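Local coordinates for MlnD (Bacillus methylotrophicus, PDB 5IL5), which contributes the dehydratase domain of a trans-AT polyketide synthase of macrolactin biosynthesis, which probably removes water from beta-hydroxyacyl intermediates to leave a double bond, at residues Gln120-Ser125 / Gly138-Glu143. Numbering follows the deposited sequence.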
ATOM      1  N   GLN A 120      23.858  -5.510  -1.093  1.00 73.82           N
ATOM      2  CA  GLN A 120      24.360  -4.534  -2.049  1.00 72.76           C
ATOM      3  C   GLN A 120      23.440  -3.326  -2.126  1.00 67.39           C
ATOM      4  O   GLN A 120      23.902  -2.179  -2.127  1.00 67.03           O
ATOM      5  CB  GLN A 120      24.502  -5.179  -3.424  1.00 75.21           C
ATOM      6  CG  GLN A 120      25.682  -6.106  -3.549  1.00 78.49           C
ATOM      7  CD  GLN A 120      26.981  -5.369  -3.366  1.00 78.98           C
ATOM      8  OE1 GLN A 120      27.423  -5.146  -2.242  1.00 79.79           O
ATOM      9  NE2 GLN A 120      27.587  -4.953  -4.471  1.00 79.35           N
ATOM     10  N   GLY A 121      22.135  -3.565  -2.162  1.00 60.17           N
ATOM     11  CA  GLY A 121      21.154  -2.513  -2.309  1.00 55.22           C
ATOM     12  C   GLY A 121      19.783  -3.129  -2.443  1.00 51.38           C
ATOM     13  O   GLY A 121      19.299  -3.797  -1.525  1.00 52.15           O
ATOM     14  N   ALA A 122      19.151  -2.921  -3.591  1.00 49.63           N
ATOM     15  CA  ALA A 122      17.855  -3.507  -3.866  1.00 44.46           C
ATOM     16  C   ALA A 122      17.761  -3.802  -5.354  1.00 39.92           C
ATOM     17  O   ALA A 122      18.482  -3.229  -6.174  1.00 40.54           O
ATOM     18  CB  ALA A 122      16.712  -2.579  -3.443  1.00 41.75           C
ATOM     19  N   SER A 123      16.864  -4.718  -5.688  1.00 34.03           N
ATOM     20  CA  SER A 123      16.550  -5.047  -7.063  1.00 32.69           C
ATOM     21  C   SER A 123      15.074  -4.775  -7.291  1.00 31.35           C
ATOM     22  O   SER A 123      14.286  -4.683  -6.348  1.00 31.53           O
ATOM     23  CB  SER A 123      16.863  -6.512  -7.389  1.00 33.29           C
ATOM     24  OG  SER A 123      15.898  -7.375  -6.818  1.00 33.29           O
ATOM     25  N   TYR A 124      14.705  -4.654  -8.558  1.00 30.29           N
ATOM     26  CA  TYR A 124      13.324  -4.389  -8.900  1.00 29.31           C
ATOM     27  C   TYR A 124      12.964  -5.172 -10.147  1.00 28.90           C
ATOM     28  O   TYR A 124      13.798  -5.372 -11.033  1.00 29.12           O
ATOM     29  CB  TYR A 124      13.083  -2.878  -9.088  1.00 28.80           C
ATOM     30  CG  TYR A 124      13.663  -2.256 -10.344  1.00 28.43           C
ATOM     31  CD1 TYR A 124      13.004  -2.355 -11.560  1.00 27.91           C
ATOM     32  CD2 TYR A 124      14.860  -1.546 -10.307  1.00 28.90           C
ATOM     33  CE1 TYR A 124      13.520  -1.784 -12.697  1.00 27.87           C
ATOM     34  CE2 TYR A 124      15.384  -0.966 -11.445  1.00 28.73           C
ATOM     35  CZ  TYR A 124      14.710  -1.089 -12.638  1.00 28.23           C
ATOM     36  OH  TYR A 124      15.215  -0.521 -13.785  1.00 28.34           O
ATOM     37  N   SER A 125      11.717  -5.626 -10.190  1.00 34.98           N
ATOM     38  CA  SER A 125      11.156  -6.322 -11.334  1.00 34.87           C
ATOM     39  C   SER A 125       9.840  -5.654 -11.670  1.00 34.40           C
ATOM     40  O   SER A 125       8.980  -5.501 -10.797  1.00 34.35           O
ATOM     41  CB  SER A 125      10.913  -7.808 -11.053  1.00 35.46           C
ATOM     42  OG  SER A 125      12.105  -8.564 -11.124  1.00 36.21           O
ATOM     43  N   GLY A 138      16.111  -4.241 -12.868  1.00 34.46           N
ATOM     44  CA  GLY A 138      17.264  -3.419 -12.578  1.00 35.00           C
ATOM     45  C   GLY A 138      17.566  -3.389 -11.098  1.00 35.67           C
ATOM     46  O   GLY A 138      16.956  -4.101 -10.297  1.00 35.76           O
ATOM     47  N   ARG A 139      18.560  -2.576 -10.761  1.00 37.99           N
ATOM     48  CA  ARG A 139      19.020  -2.393  -9.397  1.00 39.20           C
ATOM     49  C   ARG A 139      18.867  -0.939  -8.981  1.00 38.96           C
ATOM     50  O   ARG A 139      18.797  -0.029  -9.812  1.00 38.08           O
ATOM     51  CB  ARG A 139      20.472  -2.819  -9.262  1.00 41.68           C
ATOM     52  CG  ARG A 139      20.654  -4.312  -9.322  1.00 44.13           C
ATOM     53  CD  ARG A 139      22.086  -4.665  -9.056  1.00 49.45           C
ATOM     54  NE  ARG A 139      22.538  -4.110  -7.788  1.00 51.95           N
ATOM     55  CZ  ARG A 139      22.206  -4.582  -6.591  1.00 52.47           C
ATOM     56  NH1 ARG A 139      21.423  -5.643  -6.474  1.00 49.71           N
ATOM     57  NH2 ARG A 139      22.669  -3.988  -5.502  1.00 55.17           N
ATOM     58  N   LEU A 140      18.832  -0.740  -7.672  1.00 37.25           N
ATOM     59  CA  LEU A 140      18.674   0.572  -7.072  1.00 37.56           C
ATOM     60  C   LEU A 140      19.798   0.799  -6.079  1.00 39.86           C
ATOM     61  O   LEU A 140      20.087  -0.071  -5.251  1.00 41.33           O
ATOM     62  CB  LEU A 140      17.319   0.697  -6.375  1.00 37.16           C
ATOM     63  CG  LEU A 140      16.128   0.331  -7.256  1.00 35.34           C
ATOM     64  CD1 LEU A 140      14.924  -0.046  -6.417  1.00 35.48           C
ATOM     65  CD2 LEU A 140      15.808   1.497  -8.166  1.00 34.31           C
ATOM     66  N   GLU A 141      20.451   1.946  -6.187  1.00 43.35           N
ATOM     67  CA  GLU A 141      21.419   2.352  -5.184  1.00 45.88           C
ATOM     68  C   GLU A 141      20.659   2.983  -4.027  1.00 46.79           C
ATOM     69  O   GLU A 141      19.914   3.950  -4.223  1.00 45.77           O
ATOM     70  CB  GLU A 141      22.428   3.332  -5.770  1.00 46.29           C
ATOM     71  CG  GLU A 141      23.249   4.032  -4.707  1.00 49.04           C
ATOM     72  CD  GLU A 141      24.674   4.315  -5.138  1.00 50.44           C
ATOM     73  OE1 GLU A 141      24.979   4.176  -6.348  1.00 49.69           O
ATOM     74  OE2 GLU A 141      25.487   4.675  -4.256  1.00 53.22           O
ATOM     75  N   LEU A 142      20.844   2.440  -2.825  1.00 46.03           N
ATOM     76  CA  LEU A 142      20.141   2.936  -1.652  1.00 47.44           C
ATOM     77  C   LEU A 142      21.000   3.780  -0.733  1.00 50.50           C
ATOM     78  O   LEU A 142      20.455   4.575   0.040  1.00 51.73           O
ATOM     79  CB  LEU A 142      19.545   1.766  -0.860  1.00 48.10           C
ATOM     80  CG  LEU A 142      18.555   0.889  -1.625  1.00 45.43           C
ATOM     81  CD1 LEU A 142      17.862  -0.064  -0.669  1.00 46.37           C
ATOM     82  CD2 LEU A 142      17.542   1.751  -2.379  1.00 43.24           C
ATOM     83  N   GLU A 143      22.319   3.645  -0.798  1.00 63.27           N
ATOM     84  CA  GLU A 143      23.203   4.498  -0.013  1.00 66.43           C
ATOM     85  C   GLU A 143      23.446   5.744  -0.853  1.00 66.27           C
ATOM     86  O   GLU A 143      24.324   5.784  -1.716  1.00 65.66           O
ATOM     87  CB  GLU A 143      24.488   3.763   0.343  1.00 70.04           C
ATOM     88  CG  GLU A 143      24.257   2.378   0.965  1.00 71.59           C
ATOM     89  CD  GLU A 143      23.827   2.441   2.417  1.00 75.76           C
ATOM     90  OE1 GLU A 143      24.679   2.223   3.302  1.00 79.55           O
ATOM     91  OE2 GLU A 143      22.637   2.706   2.675  1.00 75.54           O
TER
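The phenol ring of Tyr124 lies across the backbone of Gly138, its antiparallel partner. With CG between the backbone N and the carbonyl carbon (chi1 72°), the ring swings over the opposing strand, and Gly138 CA packs on its face 3.7 Å from the centroid in a CH-pi contact. Gly138 has no side chain, and the ring lies directly against its main chain. The same two residues form a hydrogen-bonded pair, Tyr124 N to Gly138 O at 2.9 Å and Gly138 N to Tyr124 O at 3.2 Å. Further along, Tyr124 CD2 meets Leu140 CG at 3.8 Å. Leu140 shares this face of the sheet with Ala122, whose methyl CB touches Leu142 CD1 at 3.9 Å. Leu140 N donates to Ala122 O at 2.9 Å, whereas the return bond from Ala122 N to Leu140 O is long and weak. On the other face, beside Ser123, the Arg139 chain bends at chi3 (55°) and brings its guanidinium back over the start of strand 122-128 and the residues just before it, with Ala122 O above one face and Gly121 N near its edge. Asp118, which accepts a hydrogen bond from Gly121 N, also forms a long, weak ion pair with Arg139. These residues join the two arms of the hairpin 122-128/134-140 in the predicted N-terminal hotdog fold. Strand 111-117 flanks the hairpin on the side of 122-128 and strand 92-98 on that of 134-140, while helix 74-86 packs against Tyr124 and Leu142, and Phe43 of the second subunit reaches Ala122.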